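Local coordinates for protein Cd1 (Flavonifractor plautii, PDB 7D39) that probably acts as an FMN-dependent flavone reductase, an ene-reductase that begins flavone and flavonol breakdown in a gut bacterium, at residues G240-E245 and Y249-P254; K27-E32 and I197-K202; W72-M77 and P107-G112; Q257-H260 and L265-K268; D16-E21 and L178-E183. All blocks are in the same frame, centred on the assembly; numbering follows the deposited sequence.

The five contacts illustrate how short, local packing builds up a fold: interactions 2, 3 and 5 pack the flavodoxin-like core, interaction 1 belongs to a separate antiparallel sheet, and interaction 4 lies between the two. Interactions 2 and 5 both use helix 14-28, at its end and its early turns respectively, and their centres are about 20 Å apart. In interaction 5 the side chain of Leu181 is about 7 Å from the FMN. Interaction 3 touches interaction 4, where Arg111 CG meets Leu265 CD2 at 3.6 Å. Interaction 4 in turn touches the hairpin of interaction 1 through Phe253 CE1 and Leu258 CG, 4.0 Å apart, so 3, 4 and 1 form a continuous chain of contacts.

Interaction 1: residues G240-E245 and Y249-P254; sequences GEIHNE and YSFTFP
Ile242 and Phe251 face each other as a non-hydrogen-bonded antiparallel pair, their side chains crossing at about a right angle with Ile242 CD1 3.7 Å from Phe251 CD1. Because CG of Phe251 is anti to the backbone nitrogen (chi1 -179°), the ring extends along the partner strand until CZ comes 3.9 Å from Gly240 N. On the other face, His243 NE2 meets Thr252 OG1 at 2.8 Å, a hydrogen bond in which either may donate. The threonine oxygen arrives at the edge of the imidazole, near its plane, and Ser250 OG lies at that ring's edge too. Backbone bonds flank these pairs: His243 N reaches Ser250 O at 3.0 Å, nearly straight at 169°, and Glu241 N reaches Thr252 O at 2.8 Å, each matched by a bond in return. Further out, Asn244 OD1 accepts the N-H of Gly247 in the turn, while Phe251 rests on Phe224, Val215 and Pro217. Reduction of Phe251 to an alanine would probably open a gap beside Ile242 and leave Phe224 without its ring partner. Such paired backbone bonding, with side chains on both faces, typifies a beta hairpin, here the last two strands of a four-stranded antiparallel sheet.

Interaction 2: residues K27-E32 and I197-K202; sequences KEMGAE and IAEAAK
Met29 and Ala198 make the apolar part of this contact, their CB atoms 3.6 Å apart where the end of helix 14-28 comes against helix 184-202. The methionine, present as selenomethionine, bends at chi2 (-63°) beyond this point and carries its selenium across the Glu199 side chain at about a right angle, with SE 3.7 Å from Glu199 OE2. The polar part is a single hydrogen bond: Lys202 NZ donates to Met29 O over 3.1 Å. It approaches nearly along the C=O axis, at 165°, so the ammonium group meets the carbonyl end-on and brings positive charge to the C-terminal end of a helix, where it would probably be stabilising. Within the first segment, backbone bonding closes the helix beside that carbonyl. Gly30 takes a phi of 100°, and its nitrogen turns back to Lys27 O at 2.6 Å. Nearby, Glu28 reaches the same partner helix through Arg195 and His191, while Ala31 and Ile197 both pack on Ile3 of the sheet. The terminating turn is a Schellman motif, and the helices it brings together are the first and last of a flavodoxin-like fold, side by side on one face of the parallel sheet.

Interaction 3: residues W72-M77 and P107-G112; sequences WLLDKM and PRMDRG
Leu74 directs its isobutyl group at Met109 by setting CG anti to the backbone nitrogen (chi1 -158°), while Met109, a selenomethionine, bends at chi2 (-57°), which turns CG and SE toward the leucine. The leucine methyl CD2 lies 4.1 Å from Met109 CG, and Met109 SE is at the same 4.1 Å from it; the position of the methionine's terminal methyl is doubtful in the model. Arg108 comes alongside the same leucine, the two side chains sliding past each other in opposite directions. Its CD is 3.8 Å from Leu74 CD2, and NH1 approaches that methyl to 3.2 Å, obliquely to the guanidinium. The contact is thus carried by Leu74, one branch touching both partners. With an alanine in place of Leu74, a gap would probably open before Met109 and the Arg108 chain would lose its apolar rest. Around the pair, Phe105 packs on Leu74 and Met77, and Asp75 forms a salt bridge with Arg132. The contact joins two helices of a flavodoxin-like fold: helix 70-79, in the beta-alpha-beta crossover from strand 32-37 to 82-88, and the weakly bonded end of helix 96-109.

Interaction 4: residues Q257-H260 and L265-K268; sequences QLEH and LSGK
Gly267, in the first turn of helix 265-285, sits close against the end of a 3-10 turn, its CA 4.0 Å from that of His260. So near an approach depends on the missing side chain, since a CB on Gly267 would fall only 2.6 Å from His260 O. Ser266 supplies the direct bond, its OG donating to Glu259 O over 2.9 Å. A chi1 of -177° carries OG across to the turn; it meets the carbonyl in its plane, on a lone pair, at a C=O...O angle of 123°. The Glu259 side chain stays beside it without bonding, with CB 3.9 Å from Ser266 OG. A water ties the next carbonyls together, donating to His260 O and to Gly267 O, each at 3.0 Å. The 3-10 turn is itself closed by His260 N bonding to Gln257 O at 2.7 Å. The CB of His260 points away from the helix, and its NE2 bonds to Glu256 OE1; the N-H of Gly267 goes to Thr264 OG1. In the wider fold the turn leads from strand 248-252 into helix 265-285. Gln257 OE1 takes the N-H of Glu239 at the hairpin, whereas Leu265 packs on Arg111 and Ile115 of helix 111-124, so the contact lies between the antiparallel sheet and the helices of the core.

Interaction 5: residues D16-E21 and L178-E183; sequences DGMCIE and LSILVE
Gly17 and Met18, in the early turns of the first helix of a flavodoxin-like fold, pack against Ile180 and Leu181 in the loop that leads from strand 167-174 to helix 184-202. In this family the loop before that first helix usually holds the flavin phosphate, and the side chain of Leu181 is about 7 Å from the FMN. Met18, present as selenomethionine, makes the closest touch, its CE 3.6 Å from Ile180 CD1. Its selenium lies 3.9 Å from the same methyl, and the two side chains cross at about a right angle. Bends at chi2 (-74°) and chi3 bring the methionine's end round to the isoleucine, whereas Ile180 sends its longer branch out with CG1 opposite the backbone nitrogen (chi1 -174°). Leu181, itself exposed, adds one methyl: CD2 rests 4.3 Å from Gly17 CA. Glycine matters at that point, because a CB there would lie only 3.0 Å from the methyl. Phe174 of the sheet touches both Met18 and Ile180, and Ala190 of helix 184-202 also meets Met18. Between these two segments the contact is apolar, so it probably rests on shape and on burial of Met18 and Ile180 rather than on directed bonds.

Interaction 1: residues G240-E245 and Y249-P254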
# COMPACT_ATOMS: atom_id res chain seq x y z
N GLY A 240 -4.15 -2.24 21.03
CA GLY A 240 -5.33 -2.18 21.86
C GLY A 240 -5.83 -3.53 22.28
O GLY A 240 -5.06 -4.37 22.73
N GLU A 241 -7.13 -3.77 22.12
CA GLU A 241 -7.74 -4.97 22.66
C GLU A 241 -8.83 -5.47 21.72
O GLU A 241 -9.63 -4.68 21.22
CB GLU A 241 -8.32 -4.68 24.05
CG GLU A 241 -9.07 -5.84 24.66
CD GLU A 241 -9.18 -5.70 26.18
OE1 GLU A 241 -9.34 -4.56 26.68
OE2 GLU A 241 -9.08 -6.74 26.87
N ILE A 242 -8.84 -6.78 21.52
CA ILE A 242 -9.85 -7.46 20.70
C ILE A 242 -10.89 -8.07 21.64
O ILE A 242 -10.53 -8.77 22.59
CB ILE A 242 -9.19 -8.54 19.83
CG1 ILE A 242 -8.49 -7.92 18.61
CG2 ILE A 242 -10.19 -9.62 19.43
CD1 ILE A 242 -9.44 -7.26 17.63
N HIS A 243 -12.17 -7.82 21.37
CA HIS A 243 -13.25 -8.41 22.15
C HIS A 243 -14.09 -9.34 21.29
O HIS A 243 -14.41 -9.01 20.14
CB HIS A 243 -14.17 -7.34 22.75
CG HIS A 243 -13.44 -6.17 23.34
ND1 HIS A 243 -12.76 -6.24 24.53
CD2 HIS A 243 -13.28 -4.91 22.89
CE1 HIS A 243 -12.21 -5.07 24.79
NE2 HIS A 243 -12.51 -4.24 23.81
N ASN A 244 -14.47 -10.48 21.86
CA ASN A 244 -15.43 -11.39 21.25
C ASN A 244 -16.75 -11.26 22.01
O ASN A 244 -16.92 -11.83 23.10
CB ASN A 244 -14.92 -12.83 21.28
CG ASN A 244 -15.89 -13.80 20.65
OD1 ASN A 244 -17.06 -13.48 20.45
ND2 ASN A 244 -15.41 -14.99 20.35
N GLU A 245 -17.68 -10.51 21.44
CA GLU A 245 -19.00 -10.31 22.04
C GLU A 245 -19.97 -11.25 21.32
O GLU A 245 -20.73 -10.85 20.44
CB GLU A 245 -19.41 -8.84 21.93
CG GLU A 245 -20.27 -8.34 23.07
CD GLU A 245 -21.72 -8.18 22.67
OE1 GLU A 245 -21.99 -8.01 21.46
OE2 GLU A 245 -22.60 -8.23 23.56
N TYR A 249 -16.57 -9.63 16.57
CA TYR A 249 -15.30 -9.08 17.05
C TYR A 249 -15.30 -7.56 16.93
O TYR A 249 -15.87 -6.98 16.00
CB TYR A 249 -14.13 -9.67 16.26
CG TYR A 249 -14.01 -11.18 16.39
CD1 TYR A 249 -13.39 -11.75 17.49
CD2 TYR A 249 -14.50 -12.03 15.41
CE1 TYR A 249 -13.26 -13.11 17.62
CE2 TYR A 249 -14.37 -13.40 15.53
CZ TYR A 249 -13.76 -13.93 16.64
OH TYR A 249 -13.62 -15.29 16.79
N SER A 250 -14.65 -6.92 17.89
CA SER A 250 -14.52 -5.47 17.92
C SER A 250 -13.14 -5.11 18.45
O SER A 250 -12.49 -5.92 19.13
CB SER A 250 -15.60 -4.84 18.80
OG SER A 250 -15.67 -5.52 20.04
N PHE A 251 -12.70 -3.89 18.17
CA PHE A 251 -11.33 -3.49 18.49
C PHE A 251 -11.33 -2.12 19.16
O PHE A 251 -11.80 -1.14 18.58
CB PHE A 251 -10.47 -3.47 17.22
CG PHE A 251 -9.03 -3.09 17.45
CD1 PHE A 251 -8.21 -3.87 18.24
CD2 PHE A 251 -8.50 -1.96 16.85
CE1 PHE A 251 -6.88 -3.51 18.44
CE2 PHE A 251 -7.18 -1.60 17.04
CZ PHE A 251 -6.37 -2.38 17.85
N THR A 252 -10.80 -2.06 20.39
CA THR A 252 -10.69 -0.81 21.12
C THR A 252 -9.23 -0.48 21.40
O THR A 252 -8.36 -1.35 21.42
CB THR A 252 -11.47 -0.85 22.45
OG1 THR A 252 -11.05 -1.98 23.22
CG2 THR A 252 -12.97 -0.94 22.18
N PHE A 253 -8.97 0.80 21.65
CA PHE A 253 -7.62 1.29 21.88
C PHE A 253 -7.70 2.64 22.58
O PHE A 253 -8.68 3.37 22.42
CB PHE A 253 -6.84 1.42 20.57
CG PHE A 253 -7.52 2.29 19.55
CD1 PHE A 253 -7.24 3.64 19.49
CD2 PHE A 253 -8.44 1.75 18.67
CE1 PHE A 253 -7.85 4.44 18.55
CE2 PHE A 253 -9.06 2.54 17.72
CZ PHE A 253 -8.77 3.88 17.67
N PRO A 254 -6.74 2.90 23.43
CA PRO A 254 -6.68 4.17 24.12
C PRO A 254 -6.54 5.19 23.08
O PRO A 254 -5.68 5.08 22.25
CB PRO A 254 -5.40 4.07 24.92
CG PRO A 254 -4.63 3.00 24.29
CD PRO A 254 -5.64 2.03 23.81

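Interaction 2: residues K27-E32 and I197-K202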
# COMPACT_ATOMS: atom_id res chain seq x y z
N LYS A 27 -15.01 5.98 -16.81
CA LYS A 27 -15.28 6.84 -17.95
C LYS A 27 -16.74 7.25 -17.98
O LYS A 27 -17.07 8.40 -18.30
CB LYS A 27 -14.88 6.17 -19.27
CG LYS A 27 -15.07 7.11 -20.47
CD LYS A 27 -14.51 6.56 -21.76
CE LYS A 27 -13.85 7.65 -22.59
NZ LYS A 27 -14.77 8.77 -22.91
N GLU A 28 -17.64 6.31 -17.66
CA GLU A 28 -19.06 6.63 -17.56
C GLU A 28 -19.30 7.84 -16.68
O GLU A 28 -20.23 8.61 -16.91
CB GLU A 28 -19.82 5.41 -17.02
CG GLU A 28 -21.32 5.49 -17.08
CD GLU A 28 -21.97 4.28 -16.44
OE1 GLU A 28 -21.35 3.67 -15.55
OE2 GLU A 28 -23.10 3.94 -16.82
N MSE A 29 -18.46 8.03 -15.66
CA MSE A 29 -18.53 9.18 -14.78
C MSE A 29 -17.81 10.40 -15.33
O MSE A 29 -17.79 11.45 -14.70
CB MSE A 29 -17.95 8.83 -13.41
CG MSE A 29 -18.68 7.69 -12.72
SE MSE A 29 -20.53 8.14 -12.33
CE MSE A 29 -21.43 6.69 -13.26
N GLY A 30 -17.20 10.28 -16.50
CA GLY A 30 -16.56 11.40 -17.14
C GLY A 30 -15.06 11.48 -17.00
O GLY A 30 -14.49 12.53 -17.28
N ALA A 31 -14.41 10.41 -16.57
CA ALA A 31 -12.97 10.41 -16.36
C ALA A 31 -12.25 10.07 -17.65
O ALA A 31 -12.74 9.29 -18.46
CB ALA A 31 -12.58 9.40 -15.28
N GLU A 32 -11.09 10.68 -17.84
CA GLU A 32 -10.12 10.17 -18.79
C GLU A 32 -9.43 8.96 -18.16
O GLU A 32 -9.15 8.95 -16.96
CB GLU A 32 -9.10 11.26 -19.14
CG GLU A 32 -7.98 10.85 -20.08
CD GLU A 32 -6.91 11.94 -20.21
OE1 GLU A 32 -7.19 13.10 -19.84
OE2 GLU A 32 -5.79 11.63 -20.67
N ILE A 197 -14.16 5.29 -7.65
CA ILE A 197 -12.88 5.98 -7.72
C ILE A 197 -13.02 7.27 -8.52
O ILE A 197 -12.40 8.29 -8.20
CB ILE A 197 -11.78 5.06 -8.30
CG1 ILE A 197 -10.40 5.65 -8.04
CG2 ILE A 197 -11.95 4.88 -9.78
CD1 ILE A 197 -10.07 5.84 -6.57
N ALA A 198 -13.88 7.27 -9.54
CA ALA A 198 -14.07 8.46 -10.36
C ALA A 198 -14.74 9.58 -9.58
O ALA A 198 -14.29 10.73 -9.62
CB ALA A 198 -14.87 8.11 -11.62
N GLU A 199 -15.83 9.27 -8.88
CA GLU A 199 -16.48 10.31 -8.08
C GLU A 199 -15.52 10.85 -7.04
O GLU A 199 -15.41 12.07 -6.87
CB GLU A 199 -17.74 9.76 -7.40
CG GLU A 199 -18.76 9.14 -8.32
CD GLU A 199 -19.48 10.17 -9.15
OE1 GLU A 199 -18.80 11.07 -9.69
OE2 GLU A 199 -20.72 10.10 -9.24
N ALA A 200 -14.81 9.96 -6.34
CA ALA A 200 -13.89 10.37 -5.29
C ALA A 200 -12.87 11.36 -5.81
O ALA A 200 -12.56 12.34 -5.14
CB ALA A 200 -13.19 9.14 -4.70
N ALA A 201 -12.32 11.10 -7.00
CA ALA A 201 -11.28 11.96 -7.55
C ALA A 201 -11.81 13.32 -7.97
O ALA A 201 -11.03 14.26 -8.09
CB ALA A 201 -10.62 11.27 -8.73
N LYS A 202 -13.12 13.43 -8.21
CA LYS A 202 -13.71 14.74 -8.46
C LYS A 202 -13.44 15.69 -7.30
O LYS A 202 -12.99 16.82 -7.50
CB LYS A 202 -15.22 14.61 -8.69
CG LYS A 202 -15.66 14.16 -10.08
CD LYS A 202 -17.17 14.39 -10.25
CE LYS A 202 -17.87 13.31 -11.08
NZ LYS A 202 -17.94 13.61 -12.54

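Interaction 3: residues W72-M77 and P107-G112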
# COMPACT_ATOMS: atom_id res chain seq x y z
N TRP A 72 9.32 5.19 -14.15
CA TRP A 72 8.25 5.44 -15.12
C TRP A 72 6.88 5.15 -14.51
O TRP A 72 5.97 5.99 -14.57
CB TRP A 72 8.49 4.59 -16.36
CG TRP A 72 7.44 4.74 -17.42
CD1 TRP A 72 7.43 5.65 -18.45
CD2 TRP A 72 6.26 3.95 -17.58
NE1 TRP A 72 6.31 5.48 -19.22
CE2 TRP A 72 5.58 4.44 -18.72
CE3 TRP A 72 5.71 2.88 -16.87
CZ2 TRP A 72 4.37 3.90 -19.16
CZ3 TRP A 72 4.50 2.35 -17.31
CH2 TRP A 72 3.85 2.85 -18.44
N LEU A 73 6.72 3.98 -13.91
CA LEU A 73 5.43 3.65 -13.29
C LEU A 73 5.03 4.70 -12.26
O LEU A 73 3.89 5.16 -12.23
CB LEU A 73 5.52 2.26 -12.62
CG LEU A 73 4.29 1.72 -11.89
CD1 LEU A 73 3.09 1.67 -12.81
CD2 LEU A 73 4.57 0.33 -11.28
N LEU A 74 5.98 5.10 -11.41
CA LEU A 74 5.68 6.08 -10.38
C LEU A 74 5.23 7.40 -10.98
O LEU A 74 4.26 8.01 -10.50
CB LEU A 74 6.91 6.26 -9.48
CG LEU A 74 6.58 6.82 -8.12
CD1 LEU A 74 5.53 5.93 -7.52
CD2 LEU A 74 7.82 6.87 -7.24
N ASP A 75 5.93 7.89 -12.01
CA ASP A 75 5.50 9.11 -12.67
C ASP A 75 4.06 9.00 -13.13
O ASP A 75 3.28 9.95 -12.99
CB ASP A 75 6.40 9.45 -13.87
CG ASP A 75 7.81 9.83 -13.48
OD1 ASP A 75 7.99 10.65 -12.56
OD2 ASP A 75 8.75 9.31 -14.11
N LYS A 76 3.68 7.85 -13.69
CA LYS A 76 2.30 7.69 -14.16
C LYS A 76 1.33 7.76 -13.00
O LYS A 76 0.28 8.40 -13.10
CB LYS A 76 2.13 6.37 -14.91
CG LYS A 76 3.04 6.14 -16.12
CD LYS A 76 2.82 7.16 -17.23
CE LYS A 76 1.41 7.11 -17.75
NZ LYS A 76 1.31 7.88 -19.02
N MSE A 77 1.65 7.10 -11.90
CA MSE A 77 0.75 7.11 -10.76
C MSE A 77 0.61 8.52 -10.20
O MSE A 77 -0.47 8.91 -9.78
CB MSE A 77 1.23 6.15 -9.70
CG MSE A 77 1.23 4.72 -10.17
SE MSE A 77 2.12 3.49 -8.91
CE MSE A 77 0.59 3.04 -7.76
N PRO A 107 11.20 4.73 0.08
CA PRO A 107 12.15 5.85 0.03
C PRO A 107 11.73 7.01 -0.86
O PRO A 107 12.46 8.01 -0.93
CB PRO A 107 13.43 5.19 -0.50
CG PRO A 107 13.28 3.73 -0.16
CD PRO A 107 11.81 3.48 -0.40
N ARG A 108 10.61 6.94 -1.56
CA ARG A 108 10.23 8.01 -2.45
C ARG A 108 8.87 8.62 -2.13
O ARG A 108 8.61 9.76 -2.54
CB ARG A 108 10.21 7.51 -3.91
CG ARG A 108 11.53 7.64 -4.68
CD ARG A 108 11.44 6.86 -6.00
NE ARG A 108 11.89 7.63 -7.16
CZ ARG A 108 11.24 8.68 -7.67
NH1 ARG A 108 10.12 9.12 -7.14
NH2 ARG A 108 11.74 9.31 -8.73
N MSE A 109 8.01 7.92 -1.41
CA MSE A 109 6.62 8.30 -1.36
C MSE A 109 6.11 8.52 0.04
O MSE A 109 4.94 8.85 0.22
CB MSE A 109 5.79 7.23 -2.06
CG MSE A 109 6.04 7.18 -3.55
SE MSE A 109 5.68 8.92 -4.34
CE MSE A 109 4.69 8.31 -5.89
N ASP A 110 6.97 8.35 1.05
CA ASP A 110 6.54 8.48 2.43
C ASP A 110 6.13 9.91 2.71
O ASP A 110 6.94 10.83 2.58
CB ASP A 110 7.64 8.04 3.39
CG ASP A 110 7.17 8.06 4.84
OD1 ASP A 110 7.26 9.13 5.48
OD2 ASP A 110 6.68 7.02 5.32
N ARG A 111 4.86 10.11 3.09
CA ARG A 111 4.33 11.46 3.18
C ARG A 111 5.03 12.25 4.27
O ARG A 111 5.29 13.45 4.12
CB ARG A 111 2.82 11.45 3.40
CG ARG A 111 2.30 12.82 3.79
CD ARG A 111 0.82 12.98 3.53
NE ARG A 111 0.55 13.23 2.11
CZ ARG A 111 0.14 14.40 1.62
NH1 ARG A 111 -0.08 14.52 0.32
NH2 ARG A 111 -0.06 15.43 2.43
N GLY A 112 5.35 11.61 5.39
CA GLY A 112 6.11 12.30 6.41
C GLY A 112 7.42 12.84 5.86
O GLY A 112 7.72 14.03 5.98

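Interaction 4: residues Q257-H260 and L265-K268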
# COMPACT_ATOMS: atom_id res chain seq x y z
N GLN A 257 -3.23 6.44 21.42
CA GLN A 257 -2.55 5.66 20.39
C GLN A 257 -2.70 6.28 19.01
O GLN A 257 -1.86 6.06 18.14
CB GLN A 257 -3.08 4.22 20.39
CG GLN A 257 -2.36 3.27 21.33
CD GLN A 257 -1.00 2.83 20.79
OE1 GLN A 257 -0.90 2.29 19.68
NE2 GLN A 257 0.05 3.06 21.57
N LEU A 258 -3.78 7.04 18.78
CA LEU A 258 -3.97 7.67 17.48
C LEU A 258 -2.76 8.48 17.06
O LEU A 258 -2.47 8.59 15.86
CB LEU A 258 -5.21 8.56 17.51
CG LEU A 258 -6.47 7.89 16.99
CD1 LEU A 258 -7.68 8.78 17.19
CD2 LEU A 258 -6.28 7.54 15.53
N GLU A 259 -2.07 9.09 18.01
CA GLU A 259 -0.85 9.82 17.72
C GLU A 259 0.24 8.95 17.12
O GLU A 259 1.16 9.47 16.48
CB GLU A 259 -0.31 10.47 18.99
CG GLU A 259 -1.07 11.69 19.44
CD GLU A 259 -0.12 12.80 19.78
OE1 GLU A 259 -0.26 13.91 19.21
OE2 GLU A 259 0.79 12.56 20.61
N HIS A 260 0.19 7.64 17.34
CA HIS A 260 1.23 6.73 16.89
C HIS A 260 0.83 5.95 15.64
O HIS A 260 1.69 5.29 15.05
CB HIS A 260 1.60 5.76 18.01
CG HIS A 260 2.16 6.44 19.22
ND1 HIS A 260 3.51 6.53 19.47
CD2 HIS A 260 1.54 7.11 20.23
CE1 HIS A 260 3.70 7.20 20.59
NE2 HIS A 260 2.53 7.56 21.07
N LEU A 265 0.19 11.42 9.90
CA LEU A 265 1.41 12.21 9.92
C LEU A 265 2.11 12.10 11.27
O LEU A 265 3.33 11.92 11.34
CB LEU A 265 1.12 13.67 9.61
CG LEU A 265 0.91 14.01 8.15
CD1 LEU A 265 0.94 15.51 8.02
CD2 LEU A 265 2.01 13.38 7.34
N SER A 266 1.35 12.23 12.35
CA SER A 266 1.95 12.17 13.68
C SER A 266 2.73 10.88 13.86
O SER A 266 3.90 10.89 14.27
CB SER A 266 0.86 12.32 14.74
OG SER A 266 1.39 12.34 16.04
N GLY A 267 2.11 9.75 13.54
CA GLY A 267 2.79 8.48 13.69
C GLY A 267 4.00 8.34 12.80
O GLY A 267 5.00 7.73 13.21
N LYS A 268 3.94 8.90 11.59
CA LYS A 268 5.06 8.82 10.67
C LYS A 268 6.23 9.68 11.16
O LYS A 268 7.39 9.28 11.02
CB LYS A 268 4.63 9.24 9.27
CG LYS A 268 3.81 8.19 8.52
CD LYS A 268 3.54 8.62 7.07
CE LYS A 268 2.61 7.61 6.37
NZ LYS A 268 3.13 6.22 6.51
O HOH W 1 4.72 5.43 15.07

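Interaction 5: residues D16-E21 and L178-E183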
# COMPACT_ATOMS: atom_id res chain seq x y z
N ASP A 16 -6.90 -8.02 -15.61
CA ASP A 16 -7.01 -7.03 -16.68
C ASP A 16 -8.46 -6.66 -16.92
O ASP A 16 -8.82 -5.48 -16.98
CB ASP A 16 -6.40 -7.56 -17.99
CG ASP A 16 -4.87 -7.50 -18.02
OD1 ASP A 16 -4.21 -7.26 -16.99
OD2 ASP A 16 -4.32 -7.72 -19.12
N GLY A 17 -9.32 -7.68 -17.07
CA GLY A 17 -10.73 -7.43 -17.36
C GLY A 17 -11.43 -6.63 -16.28
O GLY A 17 -12.09 -5.63 -16.56
N MSE A 18 -11.27 -7.05 -15.02
CA MSE A 18 -11.87 -6.34 -13.90
C MSE A 18 -11.36 -4.92 -13.83
O MSE A 18 -12.10 -3.98 -13.53
CB MSE A 18 -11.57 -7.05 -12.57
CG MSE A 18 -12.11 -8.45 -12.52
SE MSE A 18 -14.06 -8.44 -12.30
CE MSE A 18 -14.13 -7.99 -10.39
N CYS A 19 -10.06 -4.77 -14.08
CA CYS A 19 -9.47 -3.45 -14.09
C CYS A 19 -10.08 -2.59 -15.19
O CYS A 19 -10.49 -1.45 -14.97
CB CYS A 19 -7.96 -3.55 -14.24
SG CYS A 19 -7.11 -1.97 -14.05
N ILE A 20 -10.19 -3.15 -16.40
CA ILE A 20 -10.72 -2.37 -17.50
C ILE A 20 -12.20 -2.07 -17.28
O ILE A 20 -12.67 -0.96 -17.53
CB ILE A 20 -10.45 -3.09 -18.83
CG1 ILE A 20 -8.94 -3.03 -19.12
CG2 ILE A 20 -11.26 -2.47 -19.95
CD1 ILE A 20 -8.46 -4.08 -20.09
N GLU A 21 -12.94 -3.05 -16.76
CA GLU A 21 -14.33 -2.81 -16.40
C GLU A 21 -14.45 -1.67 -15.38
O GLU A 21 -15.40 -0.87 -15.43
CB GLU A 21 -14.94 -4.09 -15.83
CG GLU A 21 -16.38 -3.99 -15.44
CD GLU A 21 -17.30 -4.04 -16.64
OE1 GLU A 21 -18.27 -3.25 -16.67
OE2 GLU A 21 -17.05 -4.85 -17.56
N LEU A 178 -11.65 -17.58 -10.73
CA LEU A 178 -11.03 -17.98 -11.99
C LEU A 178 -11.97 -17.73 -13.16
O LEU A 178 -11.53 -17.36 -14.25
CB LEU A 178 -10.63 -19.46 -11.96
CG LEU A 178 -9.38 -19.92 -11.23
CD1 LEU A 178 -9.06 -21.34 -11.65
CD2 LEU A 178 -8.21 -19.02 -11.52
N SER A 179 -13.28 -17.95 -12.96
CA SER A 179 -14.27 -17.73 -14.00
C SER A 179 -15.02 -16.42 -13.83
O SER A 179 -16.15 -16.28 -14.32
CB SER A 179 -15.25 -18.90 -14.06
OG SER A 179 -14.62 -20.06 -14.58
N ILE A 180 -14.40 -15.42 -13.19
CA ILE A 180 -15.14 -14.23 -12.81
C ILE A 180 -15.63 -13.43 -14.00
O ILE A 180 -16.63 -12.71 -13.88
CB ILE A 180 -14.29 -13.33 -11.89
CG1 ILE A 180 -15.13 -12.16 -11.38
CG2 ILE A 180 -13.05 -12.84 -12.63
CD1 ILE A 180 -14.63 -11.53 -10.06
N LEU A 181 -14.97 -13.53 -15.15
CA LEU A 181 -15.41 -12.71 -16.28
C LEU A 181 -16.72 -13.19 -16.91
O LEU A 181 -17.27 -12.48 -17.76
CB LEU A 181 -14.30 -12.62 -17.33
CG LEU A 181 -13.04 -11.89 -16.84
CD1 LEU A 181 -12.07 -11.68 -17.95
CD2 LEU A 181 -13.39 -10.56 -16.18
N VAL A 182 -17.24 -14.35 -16.53
CA VAL A 182 -18.61 -14.71 -16.90
C VAL A 182 -19.56 -14.62 -15.72
O VAL A 182 -20.69 -15.11 -15.80
CB VAL A 182 -18.69 -16.10 -17.55
CG1 VAL A 182 -17.86 -16.16 -18.82
CG2 VAL A 182 -18.27 -17.19 -16.58
N GLU A 183 -19.14 -13.99 -14.63
CA GLU A 183 -20.00 -13.79 -13.46
C GLU A 183 -20.46 -12.34 -13.46
O GLU A 183 -19.74 -11.45 -12.99
CB GLU A 183 -19.25 -14.16 -12.18
CG GLU A 183 -18.97 -15.66 -12.05
CD GLU A 183 -18.00 -15.99 -10.92
OE1 GLU A 183 -17.23 -15.11 -10.50
OE2 GLU A 183 -17.99 -17.15 -10.46